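CRISPR-associated endonuclease Cas9 (Campylobacter jejuni subsp. jejuni serotype O:2, PDB 5X2H) uses a guide RNA to recognise invading DNA in bacterial CRISPR immunity and cleaves its two strands with separate RuvC-like and HNH nuclease domains. Local coordinates at residues L770-H775 / I788-A793; R552-H557 / K778-S783; E623-K628 / D742-I747; K628-K633 / K813-A818. All coordinates share one frame; numbering follows the deposited sequence.

All four contacts lie on the same side of the chain's centre, where the C-terminal PAM-interacting region meets the RuvC-like part. Contact 1 lies wholly within the C-terminal region; the other three join it to residues 552-557 or 623-633 of the third RuvC segment. Contacts 3 and 4 are closest, with centres about 8 Å apart; they share Lys628 and use the neighbouring strands 744-748 and 810-816. Strand 769-773 of contact 1 belongs to the same antiparallel sheet. Along the chain, contact 3 is nested inside the loop closed by contact 2, and contact 1 inside that closed by contact 4. Three of the contacts thus join the RuvC-like part directly to the PAM-interacting region.

Contact 1. Residues L770-H775 / I788-A793; sequences LIVSKH and ILFKNA. With nucleotides of chain C.
Ser773 and Phe790 mark the nearest approach of the two backbones, with their CA atoms 8.3 Å apart. Residues 770-773 lie on strand 769-773, whereas residues 788-793 run off the last turn of helix 784-789. Phe790 is the first residue to leave helical geometry, and it opens a type I turn in which Ala793 N donates to Phe790 O over 3.3 Å. The phenyl ring of Phe790 spans from the helix end to the strand. Phe790 CE1 comes to 3.9 Å from Val772 O, which lies at the ring edge near its plane. Phe790 CZ reaches the next peptide, 3.8 Å from Lys774 N, in an oblique approach. Val772 crosses Phe790 at about a right angle, and its CG2 methyl lies 4.2 Å from Phe790 CE1. Leu789 CG sits above one ring face, displaced toward the rim. Of the Lys774 side chain, CB is the part that touches the ring: with CG anti to the backbone N (chi1 -173°), the chain leads away to a salt bridge with Asp776. Val758 and Ala800, on the strands flanking 769-773, complete the apolar surroundings of Phe790. Beyond the buried ring, the turn presents two side chains to the bound DNA. Lys791 NZ donates to OP1 of DG3 of chain C at 3.0 Å, while Asn792 ND2 donates to OP2 of that nucleotide at 2.9 Å, through a clearly bent bond (N-H...O 133°). A helix end fixed to a β-sheet by an aromatic residue, followed by a phosphate-binding turn, thus forms part of the DNA-binding surface of the Cas9 PAM-interacting domain.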
# COMPACT_ATOMS: atom_id res chain seq x y z
N LEU A 770 -26.44 -20.72 0.58
CA LEU A 770 -26.10 -19.36 0.93
C LEU A 770 -25.62 -19.28 2.38
O LEU A 770 -26.02 -20.07 3.23
CB LEU A 770 -27.29 -18.42 0.76
CG LEU A 770 -27.89 -18.22 -0.63
CD1 LEU A 770 -29.13 -17.33 -0.53
CD2 LEU A 770 -26.89 -17.64 -1.61
N ILE A 771 -24.77 -18.29 2.63
CA ILE A 771 -24.47 -17.81 3.97
C ILE A 771 -25.04 -16.40 4.06
O ILE A 771 -24.73 -15.55 3.22
CB ILE A 771 -22.96 -17.82 4.26
CG1 ILE A 771 -22.43 -19.26 4.32
CG2 ILE A 771 -22.66 -17.05 5.54
CD1 ILE A 771 -20.90 -19.34 4.43
N VAL A 772 -25.89 -16.16 5.06
CA VAL A 772 -26.52 -14.86 5.24
C VAL A 772 -26.38 -14.44 6.70
O VAL A 772 -26.12 -15.26 7.59
CB VAL A 772 -28.01 -14.86 4.83
CG1 VAL A 772 -28.18 -15.37 3.40
CG2 VAL A 772 -28.83 -15.69 5.79
N SER A 773 -26.56 -13.15 6.95
CA SER A 773 -26.38 -12.60 8.29
C SER A 773 -27.44 -11.54 8.55
O SER A 773 -28.03 -10.97 7.63
CB SER A 773 -24.98 -12.01 8.47
OG SER A 773 -24.73 -11.02 7.49
N LYS A 774 -27.67 -11.28 9.84
CA LYS A 774 -28.63 -10.27 10.26
C LYS A 774 -27.97 -8.90 10.24
O LYS A 774 -26.80 -8.76 10.58
CB LYS A 774 -29.17 -10.60 11.65
CG LYS A 774 -30.31 -9.72 12.13
CD LYS A 774 -31.04 -10.37 13.29
CE LYS A 774 -32.15 -9.49 13.84
NZ LYS A 774 -31.62 -8.42 14.73
N HIS A 775 -28.75 -7.88 9.85
CA HIS A 775 -28.18 -6.57 9.58
C HIS A 775 -27.41 -6.02 10.78
O HIS A 775 -26.27 -5.56 10.65
CB HIS A 775 -29.28 -5.59 9.14
CG HIS A 775 -30.18 -5.16 10.26
ND1 HIS A 775 -31.23 -5.92 10.70
CD2 HIS A 775 -30.18 -4.04 11.02
CE1 HIS A 775 -31.85 -5.29 11.69
NE2 HIS A 775 -31.23 -4.15 11.90
N ILE A 788 -36.20 -19.29 13.23
CA ILE A 788 -36.29 -20.38 12.26
C ILE A 788 -35.13 -20.31 11.28
O ILE A 788 -34.47 -21.32 10.99
CB ILE A 788 -37.64 -20.34 11.53
CG1 ILE A 788 -38.78 -20.65 12.51
CG2 ILE A 788 -37.64 -21.30 10.35
CD1 ILE A 788 -40.15 -20.56 11.89
N LEU A 789 -34.87 -19.12 10.75
CA LEU A 789 -33.79 -18.94 9.79
C LEU A 789 -32.42 -18.97 10.46
O LEU A 789 -31.49 -19.60 9.95
CB LEU A 789 -33.98 -17.63 9.03
CG LEU A 789 -32.93 -17.32 7.96
CD1 LEU A 789 -32.95 -18.41 6.90
CD2 LEU A 789 -33.15 -15.95 7.34
N PHE A 790 -32.29 -18.29 11.60
CA PHE A 790 -31.02 -18.22 12.32
C PHE A 790 -31.03 -19.18 13.51
O PHE A 790 -30.87 -18.78 14.67
CB PHE A 790 -30.73 -16.79 12.76
CG PHE A 790 -30.58 -15.83 11.62
CD1 PHE A 790 -29.38 -15.75 10.92
CD2 PHE A 790 -31.62 -14.99 11.26
CE1 PHE A 790 -29.23 -14.86 9.88
CE2 PHE A 790 -31.47 -14.09 10.22
CZ PHE A 790 -30.28 -14.03 9.52
N LYS A 791 -31.21 -20.46 13.20
CA LYS A 791 -31.33 -21.49 14.23
C LYS A 791 -30.06 -21.67 15.04
O LYS A 791 -30.12 -22.20 16.16
CB LYS A 791 -31.72 -22.82 13.57
CG LYS A 791 -31.17 -22.98 12.16
CD LYS A 791 -30.98 -24.45 11.79
CE LYS A 791 -32.26 -25.24 11.92
NZ LYS A 791 -32.03 -26.68 11.62
N ASN A 792 -28.90 -21.25 14.52
CA ASN A 792 -27.62 -21.44 15.19
C ASN A 792 -27.04 -20.14 15.73
O ASN A 792 -25.84 -20.07 16.01
CB ASN A 792 -26.63 -22.11 14.24
CG ASN A 792 -27.12 -23.45 13.74
OD1 ASN A 792 -27.68 -24.24 14.50
ND2 ASN A 792 -26.93 -23.71 12.45
N ALA A 793 -27.87 -19.10 15.88
CA ALA A 793 -27.38 -17.82 16.34
C ALA A 793 -27.04 -17.87 17.83
O ALA A 793 -27.61 -18.64 18.60
CB ALA A 793 -28.41 -16.72 16.08
P DG C 3 -28.31 -26.54 10.34
OP1 DG C 3 -29.02 -26.97 11.57
OP2 DG C 3 -27.97 -25.12 10.13
O5' DG C 3 -26.95 -27.37 10.21
C5' DG C 3 -26.93 -28.75 10.52
C4' DG C 3 -25.52 -29.20 10.83
O4' DG C 3 -24.80 -29.45 9.59
C3' DG C 3 -24.67 -28.20 11.61
O3' DG C 3 -23.91 -28.89 12.60
C2' DG C 3 -23.78 -27.58 10.54
C1' DG C 3 -23.57 -28.75 9.60
N9 DG C 3 -23.26 -28.37 8.23
C8 DG C 3 -23.89 -27.41 7.47
N7 DG C 3 -23.40 -27.30 6.27
C5 DG C 3 -22.39 -28.25 6.22
C6 DG C 3 -21.50 -28.59 5.17
O6 DG C 3 -21.44 -28.11 4.03
N1 DG C 3 -20.63 -29.61 5.55
C2 DG C 3 -20.62 -30.22 6.78
N2 DG C 3 -19.70 -31.19 6.96
N3 DG C 3 -21.44 -29.91 7.77
C4 DG C 3 -22.29 -28.91 7.42

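Contact 2. Residues R552-H557 / K778-S783; sequences RNNHLH and KFETLS
Lys778 lays its CG and CD methylenes over one face of the Asn554 amide, Lys778 CG above Asn554 ND2 at 3.4 Å, the two side chains pointing the same way. The amide carbon, Asn554 CG, is 3.8 Å from Lys778 CG. On its other limb, the amide oxygen serves its own segment: Asn554 OD1 accepts from Leu556 N at 2.9 Å, with the donor in the carbonyl plane and on a lone pair. This is an Asx turn, here capping the turn that leads into helix 557-566. The second flat group, the imidazole of His557, receives Asn554 O at its edge, only 2° out of the ring plane; the His557 ND1 to Asn554 O distance is 2.9 Å and the donor lies nearly along the C=O axis. Asn554 CG occupies the crowded position between backbone N and carbonyl carbon (chi1 59°), which folds OD1 back over the turn and leaves ND2 under the lysine methylenes. Lys778 is fully extended beyond CG, so its methylenes pass first the amide and then Leu556; the Leu556 side chain crosses at about a right angle, its CD1 3.8 Å from Lys778 CD. Glu780 only skirts the contact, its OE1 4.4 Å from Asn554 ND2, too far for a bond. Asp551, just before the first segment, ties the polar ends together, weakly accepting from Asn554 ND2 and forming a long, weak ion pair with Lys778 NZ. Lysine therefore contributes to this inter-domain contact chiefly by its hydrocarbon, while the polar atoms of Asn554 hold in shape the turn that precedes His558, a predicted magnesium ligand of the RuvC site.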
# COMPACT_ATOMS: atom_id res chain seq x y z
N ARG A 552 -22.90 -3.78 23.19
CA ARG A 552 -21.48 -3.84 22.87
C ARG A 552 -21.14 -4.93 21.87
O ARG A 552 -20.11 -4.85 21.20
CB ARG A 552 -20.67 -4.04 24.15
N ASN A 553 -22.00 -5.95 21.73
CA ASN A 553 -21.70 -7.10 20.88
C ASN A 553 -22.30 -7.00 19.48
O ASN A 553 -22.00 -7.85 18.64
CB ASN A 553 -22.18 -8.39 21.55
N ASN A 554 -23.14 -6.00 19.21
CA ASN A 554 -23.76 -5.84 17.90
C ASN A 554 -23.42 -4.46 17.33
O ASN A 554 -22.73 -3.66 17.96
CB ASN A 554 -25.27 -6.06 17.98
CG ASN A 554 -25.95 -5.10 18.93
OD1 ASN A 554 -26.14 -3.93 18.63
ND2 ASN A 554 -26.35 -5.61 20.10
N HIS A 555 -23.92 -4.21 16.13
CA HIS A 555 -23.58 -3.00 15.37
C HIS A 555 -24.31 -1.75 15.86
O HIS A 555 -23.90 -0.64 15.50
CB HIS A 555 -23.89 -3.21 13.89
CG HIS A 555 -23.05 -4.26 13.23
ND1 HIS A 555 -21.70 -4.39 13.48
CD2 HIS A 555 -23.37 -5.22 12.33
CE1 HIS A 555 -21.22 -5.39 12.76
NE2 HIS A 555 -22.21 -5.91 12.05
N LEU A 556 -25.36 -1.89 16.67
CA LEU A 556 -26.17 -0.74 17.04
C LEU A 556 -25.47 0.20 18.01
O LEU A 556 -25.88 1.36 18.12
CB LEU A 556 -27.51 -1.20 17.63
CG LEU A 556 -28.43 -1.98 16.69
CD1 LEU A 556 -29.67 -2.46 17.43
CD2 LEU A 556 -28.82 -1.13 15.49
N HIS A 557 -24.44 -0.26 18.72
CA HIS A 557 -23.80 0.58 19.72
C HIS A 557 -23.02 1.74 19.11
O HIS A 557 -22.68 2.68 19.84
CB HIS A 557 -22.88 -0.25 20.62
CG HIS A 557 -21.52 -0.48 20.05
ND1 HIS A 557 -21.25 -1.50 19.16
CD2 HIS A 557 -20.35 0.17 20.25
CE1 HIS A 557 -19.97 -1.46 18.83
NE2 HIS A 557 -19.40 -0.46 19.48
N LYS A 778 -27.55 -8.61 16.00
CA LYS A 778 -28.06 -8.56 17.37
C LYS A 778 -28.85 -9.83 17.65
O LYS A 778 -29.83 -10.13 16.96
CB LYS A 778 -28.93 -7.32 17.57
CG LYS A 778 -29.28 -7.03 19.02
CD LYS A 778 -30.15 -5.79 19.13
CE LYS A 778 -30.46 -5.44 20.58
NZ LYS A 778 -31.41 -4.29 20.67
N PHE A 779 -28.42 -10.57 18.67
CA PHE A 779 -29.03 -11.85 19.03
C PHE A 779 -30.26 -11.70 19.91
O PHE A 779 -31.13 -12.58 19.89
CB PHE A 779 -27.99 -12.73 19.73
CG PHE A 779 -28.54 -14.02 20.28
CD1 PHE A 779 -28.80 -15.09 19.44
CD2 PHE A 779 -28.79 -14.16 21.63
CE1 PHE A 779 -29.31 -16.27 19.93
CE2 PHE A 779 -29.30 -15.34 22.14
CZ PHE A 779 -29.56 -16.40 21.29
N GLU A 780 -30.36 -10.61 20.67
CA GLU A 780 -31.38 -10.51 21.71
C GLU A 780 -32.76 -10.17 21.16
O GLU A 780 -33.77 -10.55 21.76
CB GLU A 780 -30.97 -9.47 22.76
CG GLU A 780 -29.71 -9.83 23.56
CD GLU A 780 -28.41 -9.57 22.80
OE1 GLU A 780 -28.47 -9.17 21.62
OE2 GLU A 780 -27.33 -9.78 23.38
N THR A 781 -32.84 -9.47 20.03
CA THR A 781 -34.11 -9.09 19.43
C THR A 781 -34.67 -10.16 18.50
O THR A 781 -35.68 -9.91 17.83
CB THR A 781 -33.98 -7.78 18.66
OG1 THR A 781 -32.93 -7.88 17.70
CG2 THR A 781 -33.69 -6.63 19.61
N LEU A 782 -34.05 -11.34 18.46
CA LEU A 782 -34.43 -12.37 17.50
C LEU A 782 -35.89 -12.77 17.67
O LEU A 782 -36.29 -13.25 18.73
CB LEU A 782 -33.51 -13.58 17.66
CG LEU A 782 -32.74 -14.05 16.42
CD1 LEU A 782 -32.38 -12.88 15.52
CD2 LEU A 782 -31.49 -14.79 16.85
N SER A 783 -36.68 -12.57 16.61
CA SER A 783 -38.08 -12.93 16.64
C SER A 783 -38.25 -14.43 16.39
O SER A 783 -37.31 -15.15 16.04
CB SER A 783 -38.86 -12.14 15.59
OG SER A 783 -38.46 -12.50 14.28

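Contact 3. Residues E623-K628 / D742-I747; sequences EIFVSK and DSLILI
Phe625 reaches across to Leu744 from the opposite direction, and ring edge meets branched methyls. Its CB leaves the backbone toward strand 744-748, and CG stands anti to the backbone N (chi1 -168°), which sends the phenyl straight out at the leucine. His775 stacks on the ring, nearest at CE1. At the edge, Phe625 CE2 lies 4.1 Å from Leu744 CD1, with CD2 only slightly farther. The tip atom, Phe625 CZ, makes the closest approach, 3.8 Å from Leu744 CD1, and that methyl sits at the ring edge, near its plane. Leu744 lies on strand 744-748 of the six-stranded antiparallel sheet in the PAM-interacting region, and Phe625 belongs to the third RuvC segment, so this apolar pair joins the two domains. Tyr814 and Val816 of the adjacent strand 810-816 also pack on Leu744. Farther along, Lys628 and Asp742 face each other without a direct bond. An ordered water spans their backbones, donating to Lys628 O at 2.7 Å and to Asp742 O at 2.6 Å, giving each carbonyl oxygen a donor and linking the two backbones. The extended lysine chain passes Asp742 OD1 at Lys628 CD, 4.1 Å away, and carries NZ on to 4.8 Å from that oxygen; at this separation the opposite charges probably attract only modestly.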
# COMPACT_ATOMS: atom_id res chain seq x y z
N GLU A 623 -35.24 1.24 15.53
CA GLU A 623 -35.71 1.48 14.17
C GLU A 623 -34.59 1.47 13.14
O GLU A 623 -34.87 1.47 11.94
CB GLU A 623 -36.45 2.83 14.11
CG GLU A 623 -37.60 2.93 15.09
CD GLU A 623 -38.16 4.34 15.19
OE1 GLU A 623 -37.85 5.16 14.30
OE2 GLU A 623 -38.89 4.62 16.16
N ILE A 624 -33.33 1.45 13.59
CA ILE A 624 -32.20 1.49 12.67
C ILE A 624 -32.14 0.20 11.86
O ILE A 624 -32.31 -0.90 12.40
CB ILE A 624 -30.89 1.69 13.45
CG1 ILE A 624 -30.92 3.01 14.22
CG2 ILE A 624 -29.69 1.63 12.52
CD1 ILE A 624 -29.78 3.15 15.18
N PHE A 625 -31.90 0.34 10.56
CA PHE A 625 -31.49 -0.78 9.73
C PHE A 625 -30.05 -0.53 9.32
O PHE A 625 -29.77 0.41 8.57
CB PHE A 625 -32.40 -0.95 8.51
CG PHE A 625 -32.18 -2.25 7.79
CD1 PHE A 625 -32.80 -3.41 8.23
CD2 PHE A 625 -31.35 -2.31 6.69
CE1 PHE A 625 -32.60 -4.61 7.57
CE2 PHE A 625 -31.14 -3.50 6.02
CZ PHE A 625 -31.77 -4.66 6.46
N VAL A 626 -29.13 -1.36 9.83
CA VAL A 626 -27.71 -1.15 9.60
C VAL A 626 -27.41 -1.24 8.11
O VAL A 626 -27.78 -2.21 7.44
CB VAL A 626 -26.89 -2.16 10.41
CG1 VAL A 626 -25.41 -1.94 10.18
CG2 VAL A 626 -27.24 -2.05 11.88
N SER A 627 -26.72 -0.23 7.58
CA SER A 627 -26.43 -0.13 6.16
C SER A 627 -25.04 -0.68 5.87
O SER A 627 -24.06 -0.30 6.52
CB SER A 627 -26.51 1.32 5.69
OG SER A 627 -26.12 1.44 4.33
N LYS A 628 -24.96 -1.58 4.88
CA LYS A 628 -23.72 -2.11 4.37
C LYS A 628 -23.72 -2.02 2.85
O LYS A 628 -24.73 -2.34 2.22
CB LYS A 628 -23.51 -3.57 4.79
CG LYS A 628 -23.55 -3.82 6.29
CD LYS A 628 -23.20 -5.26 6.61
CE LYS A 628 -23.29 -5.54 8.11
NZ LYS A 628 -22.72 -6.86 8.47
N ASP A 742 -22.40 -8.70 0.66
CA ASP A 742 -23.19 -7.72 1.39
C ASP A 742 -24.32 -7.12 0.56
O ASP A 742 -24.83 -6.04 0.89
CB ASP A 742 -22.32 -6.60 1.97
CG ASP A 742 -21.50 -7.07 3.15
OD1 ASP A 742 -21.95 -8.00 3.86
OD2 ASP A 742 -20.41 -6.51 3.38
N SER A 743 -24.75 -7.79 -0.50
CA SER A 743 -26.00 -7.43 -1.15
C SER A 743 -27.16 -7.71 -0.20
O SER A 743 -27.14 -8.67 0.57
CB SER A 743 -26.20 -8.22 -2.44
OG SER A 743 -25.34 -7.76 -3.47
N LEU A 744 -28.19 -6.86 -0.26
CA LEU A 744 -29.37 -7.02 0.56
C LEU A 744 -30.41 -7.85 -0.18
O LEU A 744 -30.81 -7.50 -1.30
CB LEU A 744 -29.97 -5.67 0.95
CG LEU A 744 -31.21 -5.78 1.82
CD1 LEU A 744 -30.85 -6.39 3.16
CD2 LEU A 744 -31.88 -4.42 2.00
N ILE A 745 -30.87 -8.93 0.45
CA ILE A 745 -31.85 -9.82 -0.16
C ILE A 745 -32.96 -10.11 0.83
O ILE A 745 -32.79 -10.01 2.05
CB ILE A 745 -31.21 -11.14 -0.66
CG1 ILE A 745 -30.67 -11.95 0.53
CG2 ILE A 745 -30.11 -10.85 -1.67
CD1 ILE A 745 -30.03 -13.27 0.13
N LEU A 746 -34.12 -10.47 0.29
CA LEU A 746 -35.28 -10.90 1.06
C LEU A 746 -35.55 -12.36 0.72
O LEU A 746 -35.81 -12.69 -0.44
CB LEU A 746 -36.50 -10.04 0.73
CG LEU A 746 -37.81 -10.40 1.43
CD1 LEU A 746 -37.84 -9.80 2.83
CD2 LEU A 746 -39.00 -9.93 0.61
N ILE A 747 -35.46 -13.23 1.72
CA ILE A 747 -35.59 -14.66 1.50
C ILE A 747 -36.61 -15.25 2.46
O ILE A 747 -36.88 -14.71 3.53
CB ILE A 747 -34.25 -15.41 1.63
CG1 ILE A 747 -33.68 -15.24 3.04
CG2 ILE A 747 -33.27 -14.94 0.59
CD1 ILE A 747 -32.44 -16.07 3.28
O HOH W 1 -26.23 -3.88 0.60

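Contact 4. Residues K628-K633 / K813-A818; sequences KPERKK and KYIVSA. With nucleotides of chain B.
Lys628 and Val816 come within 7.1 Å at their CA atoms, where the irregular run 628-633 passes the end of strand 810-816. Val816 CG2 approaches Lys628 O, but the main link is polar. Glu630 extends across Lys813 at about a right angle, its OE1 4.0 Å from Lys813 NZ in a long salt bridge. One water joins Glu630 OE2 to Lys813 NZ; another donates to Tyr814 O at 2.6 Å and weakly to Glu630 OE1. Ser743 also donates to OE1, and Ser738 O receives a bond from Lys813 NZ. This part of the interface between the RuvC and PAM-interacting regions is also a guide-RNA binding site. O2' of C77 of chain B donates to Glu630 OE2 at 2.9 Å, a bond that uses the 2'-hydroxyl, a group deoxyribose lacks. Lys632, bent at its third torsion (chi3 -75°), swings NZ to the base edges: it donates to O2 of C77 of chain B at 2.8 Å and lies 2.9 Å from N3 of A78 of chain B. Its backbone N donates to OP1 of A79 of chain B at 2.9 Å. Ile815 CG2 packs against the C77 sugar-phosphate, 3.3 Å from O5' of C77 of chain B.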
# COMPACT_ATOMS: atom_id res chain seq x y z
N LYS A 628 -24.96 -1.58 4.88
CA LYS A 628 -23.72 -2.11 4.37
C LYS A 628 -23.72 -2.02 2.85
O LYS A 628 -24.73 -2.34 2.22
CB LYS A 628 -23.51 -3.57 4.79
CG LYS A 628 -23.55 -3.82 6.29
CD LYS A 628 -23.20 -5.26 6.61
CE LYS A 628 -23.29 -5.54 8.11
NZ LYS A 628 -22.72 -6.86 8.47
N PRO A 629 -22.63 -1.57 2.24
CA PRO A 629 -22.59 -1.48 0.78
C PRO A 629 -22.25 -2.81 0.15
O PRO A 629 -21.46 -3.60 0.67
CB PRO A 629 -21.47 -0.45 0.54
CG PRO A 629 -20.53 -0.69 1.67
CD PRO A 629 -21.39 -1.06 2.87
N GLU A 630 -22.85 -3.06 -1.01
CA GLU A 630 -22.50 -4.25 -1.77
C GLU A 630 -21.12 -4.08 -2.39
O GLU A 630 -20.76 -2.99 -2.87
CB GLU A 630 -23.55 -4.53 -2.85
CG GLU A 630 -23.74 -3.44 -3.88
CD GLU A 630 -24.82 -3.78 -4.89
OE1 GLU A 630 -25.49 -4.83 -4.71
OE2 GLU A 630 -25.01 -3.01 -5.85
N ARG A 631 -20.33 -5.15 -2.35
CA ARG A 631 -18.93 -5.11 -2.78
C ARG A 631 -18.85 -5.60 -4.22
O ARG A 631 -18.80 -6.81 -4.47
CB ARG A 631 -18.07 -5.96 -1.85
CG ARG A 631 -18.20 -5.62 -0.38
CD ARG A 631 -16.85 -5.73 0.32
NE ARG A 631 -16.76 -6.88 1.21
CZ ARG A 631 -15.93 -7.90 1.03
NH1 ARG A 631 -15.10 -7.92 -0.00
NH2 ARG A 631 -15.92 -8.90 1.90
N LYS A 632 -18.82 -4.67 -5.17
CA LYS A 632 -18.89 -5.01 -6.58
C LYS A 632 -17.53 -5.07 -7.25
O LYS A 632 -17.46 -5.27 -8.47
CB LYS A 632 -19.80 -4.02 -7.32
CG LYS A 632 -21.27 -4.14 -6.94
CD LYS A 632 -22.19 -3.69 -8.06
CE LYS A 632 -22.23 -2.18 -8.20
NZ LYS A 632 -23.20 -1.75 -9.26
N LYS A 633 -16.45 -4.92 -6.49
CA LYS A 633 -15.11 -4.88 -7.09
C LYS A 633 -14.80 -6.21 -7.77
O LYS A 633 -14.81 -7.26 -7.11
CB LYS A 633 -14.06 -4.57 -6.04
CG LYS A 633 -12.64 -4.61 -6.57
CD LYS A 633 -11.67 -3.88 -5.65
CE LYS A 633 -11.68 -4.46 -4.24
NZ LYS A 633 -10.66 -3.82 -3.37
N LYS A 813 -34.07 -9.35 -4.55
CA LYS A 813 -32.95 -8.45 -4.30
C LYS A 813 -33.46 -7.07 -3.91
O LYS A 813 -34.43 -6.57 -4.49
CB LYS A 813 -32.03 -8.35 -5.52
CG LYS A 813 -30.81 -7.45 -5.31
CD LYS A 813 -29.98 -7.30 -6.58
CE LYS A 813 -28.70 -6.53 -6.30
NZ LYS A 813 -27.84 -6.38 -7.52
N TYR A 814 -32.81 -6.47 -2.92
CA TYR A 814 -33.11 -5.11 -2.48
C TYR A 814 -31.83 -4.29 -2.47
O TYR A 814 -30.73 -4.81 -2.70
CB TYR A 814 -33.77 -5.10 -1.10
CG TYR A 814 -35.24 -5.45 -1.11
CD1 TYR A 814 -35.67 -6.74 -1.41
CD2 TYR A 814 -36.20 -4.49 -0.83
CE1 TYR A 814 -37.02 -7.05 -1.42
CE2 TYR A 814 -37.54 -4.79 -0.84
CZ TYR A 814 -37.95 -6.08 -1.14
OH TYR A 814 -39.29 -6.38 -1.15
N ILE A 815 -31.97 -3.00 -2.20
CA ILE A 815 -30.86 -2.05 -2.20
C ILE A 815 -30.93 -1.21 -0.94
O ILE A 815 -32.00 -0.67 -0.61
CB ILE A 815 -30.89 -1.16 -3.46
CG1 ILE A 815 -30.71 -2.00 -4.72
CG2 ILE A 815 -29.82 -0.08 -3.37
CD1 ILE A 815 -29.37 -2.68 -4.81
N VAL A 816 -29.81 -1.08 -0.24
CA VAL A 816 -29.70 -0.25 0.95
C VAL A 816 -29.04 1.07 0.57
O VAL A 816 -28.01 1.08 -0.13
CB VAL A 816 -28.90 -0.94 2.06
CG1 VAL A 816 -29.35 -0.45 3.44
CG2 VAL A 816 -29.01 -2.44 1.96
N SER A 817 -29.60 2.18 1.04
CA SER A 817 -28.93 3.46 0.93
C SER A 817 -27.88 3.57 2.04
O SER A 817 -27.76 2.70 2.90
CB SER A 817 -29.94 4.60 1.00
OG SER A 817 -30.43 4.77 2.32
N ALA A 818 -27.10 4.65 2.01
CA ALA A 818 -26.07 4.82 3.04
C ALA A 818 -26.67 5.14 4.40
O ALA A 818 -25.98 5.00 5.41
CB ALA A 818 -25.10 5.93 2.63
P C B 77 -29.68 4.21 -3.00
OP1 C B 77 -30.89 3.73 -2.29
OP2 C B 77 -28.86 5.27 -2.37
O5' C B 77 -28.72 2.98 -3.26
C5' C B 77 -27.32 3.16 -3.40
C4' C B 77 -26.67 1.89 -3.89
O4' C B 77 -27.26 1.51 -5.15
C3' C B 77 -25.18 1.95 -4.17
O3' C B 77 -24.43 1.75 -2.99
C2' C B 77 -24.98 0.83 -5.20
O2' C B 77 -24.79 -0.41 -4.54
C1' C B 77 -26.33 0.80 -5.92
N1 C B 77 -26.30 1.36 -7.29
C2 C B 77 -25.87 0.53 -8.33
O2 C B 77 -25.49 -0.62 -8.06
N3 C B 77 -25.86 1.01 -9.59
C4 C B 77 -26.29 2.25 -9.83
N4 C B 77 -26.26 2.68 -11.10
C5 C B 77 -26.74 3.11 -8.79
C6 C B 77 -26.74 2.63 -7.55
P A B 79 -17.49 -1.12 -5.33
OP1 A B 79 -17.50 -2.23 -4.35
OP2 A B 79 -16.74 0.13 -5.01
O5' A B 79 -16.92 -1.69 -6.71
C5' A B 79 -16.79 -0.84 -7.84
C4' A B 79 -17.34 -1.48 -9.09
O4' A B 79 -18.71 -1.03 -9.30
C3' A B 79 -16.63 -1.13 -10.38
O3' A B 79 -15.48 -1.94 -10.60
C2' A B 79 -17.71 -1.32 -11.44
O2' A B 79 -17.85 -2.69 -11.78
C1' A B 79 -18.96 -0.88 -10.68
N9 A B 79 -19.30 0.53 -10.95
C8 A B 79 -19.20 1.61 -10.10
N7 A B 79 -19.59 2.74 -10.63
C5 A B 79 -19.97 2.39 -11.92
C6 A B 79 -20.48 3.14 -13.00
N6 A B 79 -20.70 4.45 -12.94
N1 A B 79 -20.76 2.48 -14.14
C2 A B 79 -20.54 1.16 -14.20
N3 A B 79 -20.06 0.35 -13.25
C4 A B 79 -19.80 1.03 -12.13
P A B 78 -23.07 2.55 -2.70
OP1 A B 78 -22.71 2.29 -1.28
OP2 A B 78 -23.19 3.95 -3.19
O5' A B 78 -21.99 1.81 -3.61
C5' A B 78 -21.78 0.41 -3.50
C4' A B 78 -21.13 -0.14 -4.75
O4' A B 78 -21.87 0.31 -5.91
C3' A B 78 -19.69 0.30 -4.98
O3' A B 78 -19.01 -0.74 -5.68
C2' A B 78 -19.86 1.48 -5.91
O2' A B 78 -18.71 1.82 -6.66
C1' A B 78 -21.00 0.99 -6.79
N9 A B 78 -21.73 2.06 -7.47
C8 A B 78 -22.00 3.32 -7.01
N7 A B 78 -22.66 4.06 -7.87
C5 A B 78 -22.81 3.23 -8.97
C6 A B 78 -23.41 3.43 -10.23
N6 A B 78 -24.01 4.57 -10.59
N1 A B 78 -23.40 2.40 -11.10
C2 A B 78 -22.81 1.25 -10.74
N3 A B 78 -22.20 0.95 -9.59
C4 A B 78 -22.24 2.00 -8.74
O HOH W 2 -28.10 -4.87 -2.62
O HOH W 3 -26.06 -3.93 -7.95